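Local coordinates for protein short-chain-enoyl-CoA hydratase (Clostridium acetobutylicum, PDB 5Z7R) that catalyses the reversible hydration of crotonyl-CoA, and of hexenoyl-CoA but not longer analogues, as a short-chain enoyl-CoA hydratase of the crotonase family, at residues N26-N29 / S30-K34; R122-S125 / S126-F130; R151-M155 / G156-Q160; A203-A206 / V207-K211. All coordinates share one frame; numbering follows the deposited sequence.

Interaction 1: residues N26-N29 / S30-K34; sequences NALN and SDTLK
Asn29 and Thr32 meet where a loop turns into helix 30-45, and Asn29 OD1 faces two donors of Thr32, its backbone N-H and its hydroxyl. The backbone bond is the sound one, with Thr32 N to Asn29 OD1 at 2.9 Å. Its donor lies nearly on the extension of the CG-OD1 bond (165°). The Thr32 hydroxyl also points at this oxygen as a donor, but the modelled 2.4 Å between Thr32 OG1 and Asn29 OD1 is too short to be trusted. The asparagine side chain reaches forward over the first turn because CG sits between its own backbone N and carbonyl carbon (chi1 54°), a position that carries OD1 over the helix end. This is an N-cap: a side-chain acceptor replaces the carbonyl that a preceding turn would have offered to a helical N-H. The backbone of Asn29 joins in through its carbonyl, where Asn29 O takes Leu33 N at 2.9 Å and so begins the i to i+4 pattern of the helix. Thr32 turns its other branch to the apolar side. Its CG2, anti to the backbone N, touches Leu28 CD2 at 3.9 Å, the two side chains crossing at about a right angle. Phe90 of helix 76-95 packs on both Leu28 and Leu33, while Ser30 OG at the helix start is hydrogen-bonded to Glu70.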
# COMPACT_ATOMS: atom_id res chain seq x y z
N ASN A 26 26.56 -27.26 0.44
CA ASN A 26 26.50 -25.81 0.56
C ASN A 26 25.38 -25.22 1.45
O ASN A 26 24.97 -24.05 1.24
CB ASN A 26 26.43 -25.21 -0.82
CG ASN A 26 27.63 -25.58 -1.63
OD1 ASN A 26 28.75 -25.31 -1.22
ND2 ASN A 26 27.41 -26.19 -2.79
N ALA A 27 24.93 -25.99 2.44
CA ALA A 27 23.85 -25.54 3.34
C ALA A 27 24.21 -24.29 4.14
O ALA A 27 25.40 -23.99 4.38
CB ALA A 27 23.39 -26.63 4.29
N LEU A 28 23.17 -23.56 4.51
CA LEU A 28 23.31 -22.32 5.26
C LEU A 28 23.20 -22.56 6.75
O LEU A 28 22.28 -23.23 7.21
CB LEU A 28 22.21 -21.34 4.88
CG LEU A 28 22.12 -21.02 3.40
CD1 LEU A 28 20.83 -20.28 3.12
CD2 LEU A 28 23.34 -20.21 2.97
N ASN A 29 24.17 -22.03 7.48
CA ASN A 29 24.11 -21.97 8.93
C ASN A 29 24.48 -20.55 9.30
O ASN A 29 24.80 -19.75 8.40
CB ASN A 29 25.05 -22.98 9.56
CG ASN A 29 26.49 -22.85 9.05
OD1 ASN A 29 26.90 -21.80 8.53
ND2 ASN A 29 27.25 -23.91 9.20
N SER A 30 24.43 -20.24 10.60
CA SER A 30 24.68 -18.87 11.08
C SER A 30 26.04 -18.31 10.62
O SER A 30 26.11 -17.14 10.19
CB SER A 30 24.57 -18.80 12.60
OG SER A 30 23.55 -19.65 13.08
N ASP A 31 27.11 -19.13 10.68
CA ASP A 31 28.44 -18.65 10.27
C ASP A 31 28.41 -18.27 8.80
O ASP A 31 29.04 -17.29 8.38
CB ASP A 31 29.55 -19.68 10.50
CG ASP A 31 29.77 -20.01 11.97
OD1 ASP A 31 29.43 -19.18 12.84
OD2 ASP A 31 30.30 -21.11 12.26
N THR A 32 27.68 -19.06 8.00
CA THR A 32 27.56 -18.81 6.56
C THR A 32 26.80 -17.51 6.29
O THR A 32 27.27 -16.64 5.53
CB THR A 32 26.88 -19.98 5.85
OG1 THR A 32 27.47 -21.21 6.25
CG2 THR A 32 27.01 -19.87 4.36
N LEU A 33 25.66 -17.34 6.94
CA LEU A 33 24.90 -16.11 6.80
C LEU A 33 25.73 -14.91 7.20
O LEU A 33 25.74 -13.86 6.52
CB LEU A 33 23.65 -16.17 7.64
CG LEU A 33 22.59 -17.21 7.27
CD1 LEU A 33 21.53 -17.31 8.36
CD2 LEU A 33 21.91 -16.89 5.94
N LYS A 34 26.45 -15.07 8.31
CA LYS A 34 27.32 -14.01 8.82
C LYS A 34 28.39 -13.63 7.80
O LYS A 34 28.57 -12.46 7.48
CB LYS A 34 27.94 -14.45 10.15
CG LYS A 34 26.98 -14.37 11.34
CD LYS A 34 27.47 -13.41 12.43
CE LYS A 34 28.67 -14.00 13.19
NZ LYS A 34 29.47 -12.96 13.91

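Interaction 2: residues R122-S125 / S126-F130; sequences RIAS and SNARF
A type I beta turn from Ser125 to Ala128 redirects the chain between strands 121-125 and 129-131, and Ala128 N closes it on Ser125 O at 2.6 Å. Beyond the turn the two arms face one another through apolar side chains. Ala124 CB and Ala128 CB both point inward and meet at 4.1 Å, methyl against methyl. The same Ala124 methyl lies at the edge of the Phe130 ring, near its plane, with Ala124 CB to Phe130 CZ at 4.2 Å. Phe130 reaches it because CG is anti to its own carbonyl carbon (chi1 -64°), which directs CZ toward the Ala124 methyl. Ala128 CB also packs against Ser125 O, at 3.3 Å. At the corner of the turn Ser126 directs its hydroxyl outward to a hydrogen bond with Glu184. Passing from one sheet to another in this way belongs to the crotonase fold, whose core is a spiral of beta-beta-alpha units. The turn thus links the two sheets of the subunit: strand 121-125 runs between strands 100-104 and 182-183, whereas strand 129-131 lies between 107-109 and 168-169, and Val104 and Ile168 pack on Phe130.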
# COMPACT_ATOMS: atom_id res chain seq x y z
N ARG A 122 17.70 -15.11 -11.89
CA ARG A 122 18.02 -16.50 -11.64
C ARG A 122 18.17 -17.21 -12.99
O ARG A 122 17.41 -16.97 -13.96
CB ARG A 122 16.90 -17.20 -10.87
CG ARG A 122 16.88 -16.89 -9.38
CD ARG A 122 15.49 -16.93 -8.73
NE ARG A 122 14.55 -15.97 -9.29
CZ ARG A 122 14.68 -14.65 -9.22
NH1 ARG A 122 15.72 -14.10 -8.60
NH2 ARG A 122 13.77 -13.88 -9.78
N ILE A 123 19.14 -18.11 -13.00
CA ILE A 123 19.48 -18.90 -14.15
C ILE A 123 19.89 -20.24 -13.55
O ILE A 123 20.39 -20.29 -12.44
CB ILE A 123 20.57 -18.13 -14.93
CG1 ILE A 123 20.03 -17.73 -16.29
CG2 ILE A 123 21.93 -18.81 -15.00
CD1 ILE A 123 20.08 -16.24 -16.50
N ALA A 124 19.59 -21.32 -14.23
CA ALA A 124 19.78 -22.63 -13.61
C ALA A 124 20.40 -23.58 -14.60
O ALA A 124 20.34 -23.33 -15.81
CB ALA A 124 18.46 -23.18 -13.14
N SER A 125 20.99 -24.66 -14.07
CA SER A 125 21.47 -25.78 -14.90
C SER A 125 20.46 -26.92 -14.86
O SER A 125 19.74 -27.11 -13.88
CB SER A 125 22.89 -26.25 -14.51
OG SER A 125 22.99 -26.70 -13.17
N SER A 126 20.39 -27.68 -15.95
CA SER A 126 19.25 -28.58 -16.17
C SER A 126 19.08 -29.58 -15.04
O SER A 126 18.03 -30.17 -14.89
CB SER A 126 19.34 -29.27 -17.55
OG SER A 126 20.46 -30.14 -17.63
N ASN A 127 20.14 -29.78 -14.26
CA ASN A 127 20.11 -30.62 -13.05
C ASN A 127 19.48 -29.96 -11.82
O ASN A 127 19.07 -30.66 -10.91
CB ASN A 127 21.51 -31.13 -12.70
CG ASN A 127 22.46 -30.04 -12.21
OD1 ASN A 127 23.08 -30.17 -11.15
ND2 ASN A 127 22.59 -28.96 -12.98
N ALA A 128 19.38 -28.63 -11.80
CA ALA A 128 18.87 -27.95 -10.60
C ALA A 128 17.50 -28.44 -10.20
O ALA A 128 16.75 -28.94 -11.02
CB ALA A 128 18.89 -26.43 -10.76
N ARG A 129 17.22 -28.36 -8.90
CA ARG A 129 15.88 -28.56 -8.34
C ARG A 129 15.52 -27.42 -7.38
O ARG A 129 16.39 -26.86 -6.73
CB ARG A 129 15.81 -29.88 -7.58
CG ARG A 129 16.19 -31.08 -8.41
CD ARG A 129 15.65 -32.33 -7.77
NE ARG A 129 15.48 -33.41 -8.75
CZ ARG A 129 14.41 -34.20 -8.81
NH1 ARG A 129 14.37 -35.15 -9.72
NH2 ARG A 129 13.38 -34.03 -7.98
N PHE A 130 14.24 -27.09 -7.30
CA PHE A 130 13.79 -25.99 -6.43
C PHE A 130 12.70 -26.52 -5.54
O PHE A 130 11.98 -27.42 -5.91
CB PHE A 130 13.26 -24.78 -7.21
CG PHE A 130 14.30 -24.12 -8.04
CD1 PHE A 130 14.68 -24.66 -9.25
CD2 PHE A 130 14.90 -22.96 -7.62
CE1 PHE A 130 15.65 -24.04 -10.02
CE2 PHE A 130 15.87 -22.34 -8.39
CZ PHE A 130 16.24 -22.87 -9.58

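Interaction 3: residues R151-M155 / G156-Q160; sequences RLVGM and GMAKQ
Lys159 N donates to Met155 O at 3.0 Å, the shortest sound polar bond across the junction of helices 145-153 and 155-164. One residue earlier, Ala158 N reaches Gly154 O at a longer 3.3 Å. Together these bonds form the opening turn of the second helix, with Gly154 at its N-cap. Gly154 is also the first residue to leave the first helix, at a positive phi of 89°, a backbone conformation that glycine adopts easily. Val153 packs over the new turn: its CG2 meets Met157 CB at 3.7 Å and Ala158 CB at 4.1 Å. That methyl occupies the place between its own backbone N and carbonyl carbon (chi1 -50° for CG1), from where it faces the second helix. Across the helix surface Met155 and Lys159 run side by side in the same direction. The bent methionine lays Met155 CE alongside the extended lysine, 3.8 Å from Lys159 CE, and Met155 SD lies 3.9 Å from that same carbon. The ammonium group goes on to a salt bridge with Asp120 and a hydrogen bond with Asn215, both of the third subunit, so the thioether chain flanks the lysine just before it crosses the interface. Within the subunit Ala158 packs on Leu149 and Ser150 of helix 145-153, while the loop residues Ile176 and Leu178 press on Val153 beside the start of helix 155-164.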
# COMPACT_ATOMS: atom_id res chain seq x y z
N ARG A 151 5.45 -13.82 -5.14
CA ARG A 151 5.76 -12.64 -5.96
C ARG A 151 6.41 -13.01 -7.27
O ARG A 151 6.24 -12.30 -8.24
CB ARG A 151 6.68 -11.65 -5.24
CG ARG A 151 5.97 -10.74 -4.25
CD ARG A 151 6.94 -10.03 -3.31
NE ARG A 151 6.24 -9.03 -2.49
CZ ARG A 151 5.51 -9.27 -1.39
NH1 ARG A 151 4.99 -8.25 -0.76
NH2 ARG A 151 5.36 -10.50 -0.89
N LEU A 152 7.19 -14.09 -7.30
CA LEU A 152 7.93 -14.45 -8.50
C LEU A 152 7.12 -15.41 -9.39
O LEU A 152 7.14 -15.28 -10.61
CB LEU A 152 9.32 -15.04 -8.13
CG LEU A 152 10.64 -14.24 -8.21
CD1 LEU A 152 10.59 -12.72 -8.41
CD2 LEU A 152 11.49 -14.60 -6.98
N VAL A 153 6.41 -16.36 -8.82
CA VAL A 153 5.76 -17.37 -9.65
C VAL A 153 4.23 -17.34 -9.57
O VAL A 153 3.55 -18.22 -10.11
CB VAL A 153 6.27 -18.79 -9.29
CG1 VAL A 153 7.80 -18.86 -9.26
CG2 VAL A 153 5.66 -19.30 -7.98
N GLY A 154 3.68 -16.37 -8.84
CA GLY A 154 2.23 -16.27 -8.68
C GLY A 154 1.77 -17.07 -7.50
O GLY A 154 2.45 -17.97 -7.03
N MET A 155 0.59 -16.75 -6.99
CA MET A 155 0.06 -17.44 -5.84
C MET A 155 -0.27 -18.91 -6.03
O MET A 155 0.01 -19.73 -5.16
CB MET A 155 -1.15 -16.69 -5.33
CG MET A 155 -0.74 -15.39 -4.70
SD MET A 155 -1.34 -15.31 -3.01
CE MET A 155 -3.11 -15.60 -3.22
N GLY A 156 -0.87 -19.26 -7.16
CA GLY A 156 -1.21 -20.66 -7.39
C GLY A 156 -0.05 -21.58 -7.15
O GLY A 156 -0.19 -22.57 -6.45
N MET A 157 1.10 -21.25 -7.71
CA MET A 157 2.24 -22.17 -7.69
C MET A 157 3.02 -22.11 -6.38
O MET A 157 3.44 -23.15 -5.87
CB MET A 157 3.21 -21.91 -8.85
CG MET A 157 2.90 -22.63 -10.15
SD MET A 157 2.67 -24.43 -10.12
CE MET A 157 3.87 -24.98 -8.95
N ALA A 158 3.22 -20.91 -5.84
CA ALA A 158 3.90 -20.73 -4.57
C ALA A 158 3.14 -21.50 -3.49
O ALA A 158 3.76 -22.25 -2.71
CB ALA A 158 3.99 -19.27 -4.22
N LYS A 159 1.82 -21.38 -3.47
CA LYS A 159 1.05 -22.08 -2.48
C LYS A 159 1.14 -23.59 -2.60
O LYS A 159 1.20 -24.31 -1.60
CB LYS A 159 -0.42 -21.62 -2.51
CG LYS A 159 -0.62 -20.24 -1.89
CD LYS A 159 -2.07 -19.78 -2.02
CE LYS A 159 -2.33 -18.61 -1.09
NZ LYS A 159 -3.78 -18.43 -0.84
N GLN A 160 1.16 -24.08 -3.83
CA GLN A 160 1.29 -25.52 -4.03
C GLN A 160 2.66 -26.02 -3.57
O GLN A 160 2.77 -27.05 -2.93
CB GLN A 160 1.06 -25.91 -5.49
CG GLN A 160 0.87 -27.41 -5.67
CD GLN A 160 0.76 -27.82 -7.11
OE1 GLN A 160 -0.24 -27.56 -7.75
NE2 GLN A 160 1.81 -28.45 -7.63

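Interaction 4: residues A203-A206 / V207-K211; sequences APVA and VKLSK
Leu209 follows Val205 by one helical turn, and its side chain can be traced along that residue from root to tip. Leu209 CB packs against Val205 O at 3.4 Å, and Leu209 CG approaches the same carbonyl oxygen more closely, at 3.2 Å. With CG anti to the carbonyl carbon of Leu209 (chi1 -64°), the branch leans back along the helix, and Leu209 CD1 comes to rest on Val205 CG1 at 3.7 Å. The two side chains lie side by side, pointing the same way, while Leu209 N bonds to Val205 O at 2.9 Å. This is i to i+4 packing at the start of helix 204-217, with Ala203 at its N-cap. One position on, Ser210 uses the same spacing for polar chemistry. Ser210 N and Ser210 OG both donate to Ala206 O, at 2.9 Å and 2.7 Å, and they arrive from opposite faces of the carbonyl plane. Val135 and Thr140 of the second subunit pack on this side, against Ala206 and Ser210, whereas Leu209 packs on Glu235 and Cys236 of helix 222-236 and meets residues of two further subunits. The serine hydroxyl is buried, and by donating to its own helix backbone its hydrogen is satisfied within the helix; the twofold grip on Ala206 O holds the serine against the backbone, while the neighbouring leucine-valine pair is purely apolar.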
# COMPACT_ATOMS: atom_id res chain seq x y z
N ALA A 203 25.91 1.59 -18.83
CA ALA A 203 26.24 2.67 -17.96
C ALA A 203 25.90 2.28 -16.52
O ALA A 203 24.81 1.75 -16.27
CB ALA A 203 25.52 3.92 -18.38
N PRO A 204 26.85 2.47 -15.58
CA PRO A 204 26.76 1.96 -14.20
C PRO A 204 25.75 2.70 -13.30
O PRO A 204 25.11 2.09 -12.48
CB PRO A 204 28.19 2.16 -13.66
CG PRO A 204 28.77 3.26 -14.48
CD PRO A 204 28.15 3.14 -15.84
N VAL A 205 25.65 4.00 -13.47
CA VAL A 205 24.71 4.78 -12.72
C VAL A 205 23.29 4.44 -13.16
O VAL A 205 22.37 4.34 -12.32
CB VAL A 205 25.03 6.27 -12.90
CG1 VAL A 205 23.89 7.15 -12.39
CG2 VAL A 205 26.34 6.57 -12.18
N ALA A 206 23.13 4.23 -14.46
CA ALA A 206 21.84 3.86 -15.04
C ALA A 206 21.33 2.51 -14.58
O ALA A 206 20.15 2.38 -14.30
CB ALA A 206 21.90 3.91 -16.56
N VAL A 207 22.20 1.51 -14.52
CA VAL A 207 21.84 0.18 -14.03
C VAL A 207 21.52 0.24 -12.54
O VAL A 207 20.60 -0.44 -12.08
CB VAL A 207 22.99 -0.82 -14.20
CG1 VAL A 207 22.69 -2.15 -13.55
CG2 VAL A 207 23.28 -1.05 -15.67
N LYS A 208 22.31 1.02 -11.81
CA LYS A 208 22.12 1.19 -10.36
C LYS A 208 20.73 1.78 -10.03
O LYS A 208 19.97 1.19 -9.25
CB LYS A 208 23.21 2.12 -9.79
CG LYS A 208 23.18 2.36 -8.29
CD LYS A 208 24.54 2.82 -7.77
CE LYS A 208 25.53 1.64 -7.65
NZ LYS A 208 26.77 1.93 -6.86
N LEU A 209 20.45 2.92 -10.67
CA LEU A 209 19.21 3.63 -10.52
C LEU A 209 18.02 2.83 -11.03
O LEU A 209 16.95 2.85 -10.39
CB LEU A 209 19.28 5.02 -11.18
CG LEU A 209 20.28 6.04 -10.61
CD1 LEU A 209 20.33 7.31 -11.46
CD2 LEU A 209 19.96 6.42 -9.19
N SER A 210 18.20 2.08 -12.12
CA SER A 210 17.19 1.12 -12.55
C SER A 210 16.90 0.05 -11.51
O SER A 210 15.74 -0.31 -11.31
CB SER A 210 17.57 0.42 -13.88
OG SER A 210 17.70 1.35 -14.94
N LYS A 211 17.93 -0.51 -10.89
CA LYS A 211 17.67 -1.54 -9.89
C LYS A 211 16.80 -0.97 -8.77
O LYS A 211 15.87 -1.59 -8.33
CB LYS A 211 18.95 -2.10 -9.28
CG LYS A 211 18.64 -3.26 -8.35
CD LYS A 211 19.86 -3.97 -7.85
CE LYS A 211 19.43 -4.92 -6.74
NZ LYS A 211 20.37 -6.01 -6.52

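Overall arrangement
The four contacts follow one another along the chain, and each marks a change of course or the start of a helix. Interactions 2 and 3 touch directly, Arg122 NH2 lying 3.5 Å from Leu152 CG, although their centres are 18 Å apart. Interaction 1 lies nearest the probable catalytic pair: the Leu28 side chain is about 7 Å from that of Glu114 and about 9 Å from that of Glu134. The side chains of Phe130 in interaction 2 and Ala158 in interaction 3 stand farther off, about 10 to 11 Å from both. Interaction 4, its centre 30 Å from that of interaction 1 across the chain's centre, lies away from the catalytic residues. Interactions 2, 3 and 4 all touch a second subunit, and interaction 3 also bonds to a third.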